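Side-chain contacts in 6-O-methylguanine DNA methyltransferase (Enterococcus faecalis, PDB 2B6C), which is of unconfirmed function but probably acts in repair of alkylated DNA, as an all-helical member of the AlkD-like family: residues 184-187 and 193-196; 90-95 and 129-134. All blocks are in the same frame, centred on the assembly; numbering follows the deposited sequence.

Contact 1: residues 184-187 and 193-196; sequences RQYS and WVEE. With SO4 (sulfate ion), chain J.
Ser187, whose CB lies against Val194, uses its hydroxyl to close the turn behind it: OG donates to Arg184 O at 2.6 Å. This short bond ties the side chain to the backbone of Arg184 in helix 173-186. That helix and helix 191-200 are successive helices of the all-helical AlkD-like fold. No hydrogen bond joins the two segments, so the contact is apolar and aromatic. Its main element is an offset edge-to-face pair. The edge of Tyr186 points at the face of Trp193, with the centroids of the tyrosine ring and the six-membered indole ring 5.2 Å apart and the planes at 72°. Tyr186 CE2 reaches the rim of that face, 3.4 Å from Trp193 CE3. The tyrosine ring gets there because its CG is anti to the backbone N (chi1 -168°). Val194 packs beside the pair with one branch. Its CG2 lies 3.5 Å from Ser187 N and 3.8 Å from Tyr186 CD2. Helix 157-166 packs on both rings through Leu160, and Gln157 accepts the hydrogen bond from the OH of the buried Tyr186. The CB of Arg184 is directed away from segment 193-196. Its NH1 makes a salt bridge with Glu210, and its NE faces a sulfate, probably from the crystallisation liquor, that Tyr214 also binds. Both NE bonds to the ion are weak: NE to O2 is short at 2.8 Å but bent, while NE to O4 is nearly straight at 173° but long, 3.4 Å.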
ATOM      1  N   ARG B 184     -22.720 -13.616 -10.501  1.00 14.92           N
ATOM      2  CA  ARG B 184     -22.071 -13.008 -11.655  1.00 16.36           C
ATOM      3  C   ARG B 184     -20.547 -12.929 -11.517  1.00 16.45           C
ATOM      4  O   ARG B 184     -19.829 -13.405 -12.398  1.00 16.06           O
ATOM      5  CB  ARG B 184     -22.653 -11.620 -11.911  1.00 17.13           C
ATOM      6  CG  ARG B 184     -22.190 -10.915 -13.151  1.00 19.01           C
ATOM      7  CD  ARG B 184     -22.871  -9.596 -13.102  1.00 23.81           C
ATOM      8  NE  ARG B 184     -22.807  -8.832 -14.324  1.00 28.49           N
ATOM      9  CZ  ARG B 184     -23.844  -8.526 -15.104  1.00 29.25           C
ATOM     10  NH1 ARG B 184     -25.066  -8.992 -14.869  1.00 30.74           N
ATOM     11  NH2 ARG B 184     -23.637  -7.778 -16.167  1.00 29.86           N
ATOM     12  N   GLN B 185     -20.066 -12.360 -10.414  1.00 16.63           N
ATOM     13  CA  GLN B 185     -18.619 -12.224 -10.173  1.00 16.60           C
ATOM     14  C   GLN B 185     -17.922 -13.561 -10.030  1.00 16.50           C
ATOM     15  O   GLN B 185     -16.839 -13.788 -10.624  1.00 15.95           O
ATOM     16  CB  GLN B 185     -18.355 -11.411  -8.892  1.00 17.84           C
ATOM     17  CG  GLN B 185     -18.497  -9.891  -9.067  1.00 18.06           C
ATOM     18  CD  GLN B 185     -17.558  -9.362 -10.143  1.00 21.78           C
ATOM     19  OE1 GLN B 185     -18.003  -8.920 -11.195  1.00 23.41           O
ATOM     20  NE2 GLN B 185     -16.248  -9.388  -9.864  1.00 22.46           N
ATOM     21  N   TYR B 186     -18.500 -14.435  -9.204  1.00 15.73           N
ATOM     22  CA  TYR B 186     -17.878 -15.728  -8.996  1.00 16.09           C
ATOM     23  C   TYR B 186     -17.864 -16.603 -10.268  1.00 15.66           C
ATOM     24  O   TYR B 186     -16.911 -17.379 -10.477  1.00 16.18           O
ATOM     25  CB  TYR B 186     -18.453 -16.455  -7.782  1.00 16.66           C
ATOM     26  CG  TYR B 186     -17.633 -17.656  -7.398  1.00 17.49           C
ATOM     27  CD1 TYR B 186     -16.228 -17.558  -7.290  1.00 16.44           C
ATOM     28  CD2 TYR B 186     -18.246 -18.895  -7.144  1.00 16.15           C
ATOM     29  CE1 TYR B 186     -15.454 -18.663  -6.956  1.00 18.02           C
ATOM     30  CE2 TYR B 186     -17.468 -20.025  -6.803  1.00 18.08           C
ATOM     31  CZ  TYR B 186     -16.077 -19.889  -6.707  1.00 17.29           C
ATOM     32  OH  TYR B 186     -15.314 -20.980  -6.377  1.00 19.85           O
ATOM     33  N   SER B 187     -18.862 -16.451 -11.141  1.00 13.91           N
ATOM     34  CA  SER B 187     -18.859 -17.192 -12.427  1.00 13.70           C
ATOM     35  C   SER B 187     -17.659 -16.893 -13.327  1.00 13.09           C
ATOM     36  O   SER B 187     -17.354 -17.656 -14.250  1.00 11.13           O
ATOM     37  CB  SER B 187     -20.148 -16.950 -13.216  1.00 12.46           C
ATOM     38  OG  SER B 187     -20.149 -15.640 -13.758  1.00 14.39           O
ATOM     39  N   TRP B 193     -19.358 -24.326 -10.825  1.00 13.86           N
ATOM     40  CA  TRP B 193     -19.943 -24.166  -9.495  1.00 13.96           C
ATOM     41  C   TRP B 193     -21.159 -23.221  -9.530  1.00 14.50           C
ATOM     42  O   TRP B 193     -22.195 -23.534  -8.946  1.00 14.66           O
ATOM     43  CB  TRP B 193     -18.881 -23.686  -8.463  1.00 15.17           C
ATOM     44  CG  TRP B 193     -19.377 -23.666  -7.047  1.00 14.05           C
ATOM     45  CD1 TRP B 193     -19.220 -24.648  -6.126  1.00 15.60           C
ATOM     46  CD2 TRP B 193     -20.120 -22.619  -6.398  1.00 14.95           C
ATOM     47  NE1 TRP B 193     -19.815 -24.290  -4.940  1.00 16.07           N
ATOM     48  CE2 TRP B 193     -20.373 -23.047  -5.075  1.00 17.58           C
ATOM     49  CE3 TRP B 193     -20.603 -21.368  -6.807  1.00 14.47           C
ATOM     50  CZ2 TRP B 193     -21.084 -22.264  -4.141  1.00 17.14           C
ATOM     51  CZ3 TRP B 193     -21.303 -20.578  -5.871  1.00 15.50           C
ATOM     52  CH2 TRP B 193     -21.526 -21.034  -4.549  1.00 14.61           C
ATOM     53  N   VAL B 194     -21.048 -22.077 -10.213  1.00 14.25           N
ATOM     54  CA  VAL B 194     -22.194 -21.171 -10.318  1.00 15.36           C
ATOM     55  C   VAL B 194     -23.394 -21.835 -11.029  1.00 15.58           C
ATOM     56  O   VAL B 194     -24.531 -21.721 -10.532  1.00 16.49           O
ATOM     57  CB  VAL B 194     -21.821 -19.752 -10.888  1.00 15.47           C
ATOM     58  CG1 VAL B 194     -23.065 -18.866 -11.041  1.00 15.78           C
ATOM     59  CG2 VAL B 194     -20.809 -19.066  -9.952  1.00 14.66           C
ATOM     60  N   GLU B 195     -23.144 -22.538 -12.138  1.00 15.47           N
ATOM     61  CA  GLU B 195     -24.147 -23.325 -12.885  0.50 15.72           C
ATOM     62  C   GLU B 195     -24.888 -24.313 -11.970  1.00 15.83           C
ATOM     63  O   GLU B 195     -26.108 -24.384 -11.957  1.00 15.47           O
ATOM     64  CB  GLU B 195     -23.464 -24.139 -14.004  0.50 15.96           C
ATOM     65  CG  GLU B 195     -22.947 -23.379 -15.248  0.50 16.80           C
ATOM     66  CD  GLU B 195     -23.744 -23.702 -16.499  0.50 16.99           C
ATOM     67  OE1 GLU B 195     -23.318 -23.346 -17.621  0.50 18.21           O
ATOM     68  OE2 GLU B 195     -24.817 -24.317 -16.360  0.50 17.96           O
ATOM     69  N   GLU B 196     -24.102 -25.122 -11.248  1.00 15.77           N
ATOM     70  CA  GLU B 196     -24.647 -26.133 -10.322  1.00 15.69           C
ATOM     71  C   GLU B 196     -25.540 -25.515  -9.260  1.00 15.59           C
ATOM     72  O   GLU B 196     -26.691 -25.931  -9.119  1.00 14.30           O
ATOM     73  CB  GLU B 196     -23.546 -26.971  -9.695  1.00 15.42           C
ATOM     74  CG  GLU B 196     -22.884 -27.864 -10.683  1.00 18.72           C
ATOM     75  CD  GLU B 196     -21.682 -28.592 -10.125  1.00 22.53           C
ATOM     76  OE1 GLU B 196     -20.966 -28.073  -9.236  1.00 26.30           O
ATOM     77  OE2 GLU B 196     -21.451 -29.704 -10.600  1.00 26.48           O
TER
HETATM   78  S   SO4 J 403     -19.945  -6.579 -15.008  1.00 60.46           S
HETATM   79  O1  SO4 J 403     -19.577  -5.716 -16.116  1.00 60.36           O
HETATM   80  O2  SO4 J 403     -21.367  -6.414 -14.716  1.00 61.07           O
HETATM   81  O3  SO4 J 403     -19.173  -6.160 -13.843  1.00 61.09           O
HETATM   82  O4  SO4 J 403     -19.690  -7.982 -15.323  1.00 60.21           O

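Contact 2: residues 90-95 and 129-134; sequences EVVAFK and FALFYG. With SO4 (sulfate ion), chain I.
The nearest CA atoms across the two segments are those of Val92 and Leu131, 7.5 Å apart. The segments lie on helices 88-94 and 125-132, which run in roughly the same sense, and no hydrogen bond crosses between them. Side chains bridge the gap. Val92 CG1 meets Leu131 CD2 at 3.7 Å, and the second branches of both residues also come near each other. Lys95 makes the broader contact. Its aliphatic chain passes over one face of the Phe132 ring, the two side chains running in opposite directions. Lys95 CD forms a CH-pi contact 4.0 Å from the Phe132 ring centroid, 24° off the ring normal. Further along, Lys95 CE comes within 3.1 Å of Leu131 O. The chain is extended as far as CE and then bends (chi4 -62°). This bend carries the ammonium group to a sulfate ion, where NZ donates to O3 at 2.9 Å. Glu136 N, Asn137 N and Asn140 ND2 bind the same ion, which probably came from the crystallisation liquor. The buried Phe132 makes an edge-to-face pair with Phe114 of helix 104-120. It also packs on Asn140, Val143 and Ala144, so Phe132 ties the contact to helices 104-120 and 138-146 in this all-helical array.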
ATOM      1  N   GLU B  90     -10.335  -3.933  15.598  1.00 18.33           N
ATOM      2  CA  GLU B  90     -10.695  -2.652  14.999  1.00 17.96           C
ATOM      3  C   GLU B  90     -11.599  -2.830  13.804  1.00 18.45           C
ATOM      4  O   GLU B  90     -12.509  -2.013  13.595  1.00 18.82           O
ATOM      5  CB  GLU B  90      -9.450  -1.832  14.638  1.00 17.60           C
ATOM      6  CG  GLU B  90      -8.659  -1.397  15.869  1.00 16.98           C
ATOM      7  CD  GLU B  90      -7.250  -0.905  15.570  1.00 18.80           C
ATOM      8  OE1 GLU B  90      -6.630  -1.307  14.573  1.00 19.25           O
ATOM      9  OE2 GLU B  90      -6.715  -0.119  16.368  1.00 24.16           O
ATOM     10  N   VAL B  91     -11.365  -3.877  13.005  1.00 18.40           N
ATOM     11  CA  VAL B  91     -12.218  -4.119  11.843  1.00 18.99           C
ATOM     12  C   VAL B  91     -13.623  -4.513  12.301  1.00 19.00           C
ATOM     13  O   VAL B  91     -14.617  -4.049  11.734  1.00 17.48           O
ATOM     14  CB  VAL B  91     -11.614  -5.173  10.834  1.00 19.41           C
ATOM     15  CG1 VAL B  91     -12.637  -5.586   9.776  1.00 20.65           C
ATOM     16  CG2 VAL B  91     -10.437  -4.558  10.121  1.00 20.82           C
ATOM     17  N   VAL B  92     -13.699  -5.339  13.352  1.00 18.67           N
ATOM     18  CA  VAL B  92     -15.002  -5.735  13.906  1.00 18.69           C
ATOM     19  C   VAL B  92     -15.779  -4.494  14.361  1.00 18.57           C
ATOM     20  O   VAL B  92     -16.981  -4.458  14.212  1.00 18.90           O
ATOM     21  CB  VAL B  92     -14.845  -6.768  15.057  1.00 19.04           C
ATOM     22  CG1 VAL B  92     -16.186  -7.093  15.735  1.00 20.65           C
ATOM     23  CG2 VAL B  92     -14.213  -8.054  14.531  1.00 18.73           C
ATOM     24  N   ALA B  93     -15.089  -3.471  14.888  1.00 18.28           N
ATOM     25  CA  ALA B  93     -15.765  -2.266  15.408  1.00 18.23           C
ATOM     26  C   ALA B  93     -16.311  -1.417  14.259  1.00 18.04           C
ATOM     27  O   ALA B  93     -17.347  -0.743  14.406  1.00 18.90           O
ATOM     28  CB  ALA B  93     -14.831  -1.433  16.338  1.00 17.06           C
ATOM     29  N   PHE B  94     -15.672  -1.488  13.091  1.00 17.78           N
ATOM     30  CA  PHE B  94     -16.217  -0.773  11.917  1.00 18.10           C
ATOM     31  C   PHE B  94     -17.601  -1.288  11.444  1.00 17.51           C
ATOM     32  O   PHE B  94     -18.301  -0.582  10.737  1.00 16.57           O
ATOM     33  CB  PHE B  94     -15.268  -0.802  10.723  1.00 17.31           C
ATOM     34  CG  PHE B  94     -14.143   0.206  10.779  1.00 18.73           C
ATOM     35  CD1 PHE B  94     -14.382   1.564  10.553  1.00 20.08           C
ATOM     36  CD2 PHE B  94     -12.826  -0.217  10.997  1.00 19.16           C
ATOM     37  CE1 PHE B  94     -13.323   2.482  10.548  1.00 21.32           C
ATOM     38  CE2 PHE B  94     -11.765   0.695  11.009  1.00 18.38           C
ATOM     39  CZ  PHE B  94     -12.024   2.048  10.777  1.00 17.31           C
ATOM     40  N   LYS B  95     -17.981  -2.507  11.823  1.00 17.70           N
ATOM     41  CA  LYS B  95     -19.289  -3.038  11.432  1.00 18.27           C
ATOM     42  C   LYS B  95     -20.430  -2.142  11.939  1.00 17.58           C
ATOM     43  O   LYS B  95     -21.472  -2.053  11.291  1.00 17.80           O
ATOM     44  CB  LYS B  95     -19.481  -4.522  11.860  1.00 18.69           C
ATOM     45  CG  LYS B  95     -20.975  -4.960  11.841  1.00 19.84           C
ATOM     46  CD  LYS B  95     -21.216  -6.456  11.849  1.00 19.96           C
ATOM     47  CE  LYS B  95     -22.732  -6.752  11.918  1.00 21.14           C
ATOM     48  NZ  LYS B  95     -23.318  -6.216  13.194  1.00 18.82           N
ATOM     49  N   PHE B 129     -16.928 -12.730   7.570  1.00 16.06           N
ATOM     50  CA  PHE B 129     -18.196 -13.237   7.083  1.00 15.96           C
ATOM     51  C   PHE B 129     -19.244 -13.460   8.203  1.00 16.15           C
ATOM     52  O   PHE B 129     -20.373 -13.037   8.053  1.00 16.92           O
ATOM     53  CB  PHE B 129     -17.996 -14.478   6.214  1.00 15.82           C
ATOM     54  CG  PHE B 129     -19.295 -15.049   5.659  1.00 16.16           C
ATOM     55  CD1 PHE B 129     -20.022 -15.989   6.391  1.00 13.41           C
ATOM     56  CD2 PHE B 129     -19.776 -14.626   4.430  1.00 12.47           C
ATOM     57  CE1 PHE B 129     -21.227 -16.499   5.893  1.00 15.08           C
ATOM     58  CE2 PHE B 129     -20.975 -15.140   3.900  1.00 14.67           C
ATOM     59  CZ  PHE B 129     -21.708 -16.079   4.647  1.00 14.69           C
ATOM     60  N   ALA B 130     -18.869 -14.106   9.309  1.00 16.93           N
ATOM     61  CA  ALA B 130     -19.818 -14.399  10.388  1.00 17.05           C
ATOM     62  C   ALA B 130     -20.353 -13.150  11.107  1.00 17.43           C
ATOM     63  O   ALA B 130     -21.434 -13.217  11.709  1.00 17.10           O
ATOM     64  CB  ALA B 130     -19.227 -15.410  11.403  1.00 16.75           C
ATOM     65  N   LEU B 131     -19.611 -12.034  11.053  1.00 17.77           N
ATOM     66  CA  LEU B 131     -20.078 -10.748  11.586  1.00 18.59           C
ATOM     67  C   LEU B 131     -21.381 -10.330  10.907  1.00 18.23           C
ATOM     68  O   LEU B 131     -22.296  -9.799  11.535  1.00 18.72           O
ATOM     69  CB  LEU B 131     -19.061  -9.622  11.307  1.00 19.08           C
ATOM     70  CG  LEU B 131     -17.778  -9.470  12.098  1.00 20.60           C
ATOM     71  CD1 LEU B 131     -17.009  -8.232  11.568  1.00 21.58           C
ATOM     72  CD2 LEU B 131     -18.084  -9.386  13.611  1.00 21.88           C
ATOM     73  N   PHE B 132     -21.439 -10.549   9.605  1.00 17.99           N
ATOM     74  CA  PHE B 132     -22.522 -10.038   8.777  1.00 17.07           C
ATOM     75  C   PHE B 132     -23.570 -11.113   8.445  1.00 17.35           C
ATOM     76  O   PHE B 132     -24.714 -10.785   8.154  1.00 16.20           O
ATOM     77  CB  PHE B 132     -21.920  -9.433   7.489  1.00 16.06           C
ATOM     78  CG  PHE B 132     -21.042  -8.239   7.742  1.00 16.30           C
ATOM     79  CD1 PHE B 132     -21.603  -6.975   7.973  1.00 15.82           C
ATOM     80  CD2 PHE B 132     -19.646  -8.377   7.767  1.00 18.59           C
ATOM     81  CE1 PHE B 132     -20.778  -5.835   8.237  1.00 19.18           C
ATOM     82  CE2 PHE B 132     -18.811  -7.262   8.009  1.00 18.70           C
ATOM     83  CZ  PHE B 132     -19.370  -5.989   8.242  1.00 17.41           C
ATOM     84  N   TYR B 133     -23.162 -12.382   8.434  1.00 17.21           N
ATOM     85  CA  TYR B 133     -24.079 -13.472   8.080  1.00 18.35           C
ATOM     86  C   TYR B 133     -25.312 -13.519   9.017  1.00 18.74           C
ATOM     87  O   TYR B 133     -25.151 -13.526  10.234  1.00 19.34           O
ATOM     88  CB  TYR B 133     -23.348 -14.847   8.113  1.00 17.93           C
ATOM     89  CG  TYR B 133     -24.314 -15.987   8.004  1.00 18.17           C
ATOM     90  CD1 TYR B 133     -24.908 -16.289   6.775  1.00 15.76           C
ATOM     91  CD2 TYR B 133     -24.700 -16.736   9.139  1.00 20.46           C
ATOM     92  CE1 TYR B 133     -25.833 -17.299   6.658  1.00 17.54           C
ATOM     93  CE2 TYR B 133     -25.632 -17.777   9.018  1.00 19.38           C
ATOM     94  CZ  TYR B 133     -26.207 -18.033   7.765  1.00 18.63           C
ATOM     95  OH  TYR B 133     -27.143 -19.044   7.586  1.00 19.98           O
ATOM     96  N   GLY B 134     -26.523 -13.598   8.451  1.00 19.18           N
ATOM     97  CA  GLY B 134     -27.760 -13.647   9.249  1.00 19.63           C
ATOM     98  C   GLY B 134     -28.084 -12.414  10.109  1.00 19.91           C
ATOM     99  O   GLY B 134     -28.910 -12.483  11.018  1.00 19.71           O
TER
HETATM  100  S   SO4 I 402     -27.443  -6.786  13.056  1.00 33.50           S
HETATM  101  O1  SO4 I 402     -27.474  -5.732  14.070  1.00 32.18           O
HETATM  102  O2  SO4 I 402     -28.077  -8.025  13.558  1.00 32.06           O
HETATM  103  O3  SO4 I 402     -26.034  -7.134  12.795  1.00 33.73           O
HETATM  104  O4  SO4 I 402     -28.120  -6.303  11.835  1.00 29.94           O

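Overall arrangement
Contacts 1 and 2 lie in series along the chain, with contact 2 closing before contact 1 opens. Their centres are 25 Å apart and their nearest atoms about 10 Å apart, so they do not touch. Helix 157-166 lies beside both: Leu160 touches Tyr186 and Trp193 of contact 1, and Leu159, Lys162 and Ala163 touch Phe129, in segment 129-134 but outside the contact itself. Contact 1 joins successive helices, whereas 33 residues separate the segments of contact 2. A sulfate lies by each: Lys95 of contact 2 bonds to one, while Arg184, beside contact 1, bonds only weakly to the other. Such anion sites could be compatible with binding DNA phosphates, but this is an inference.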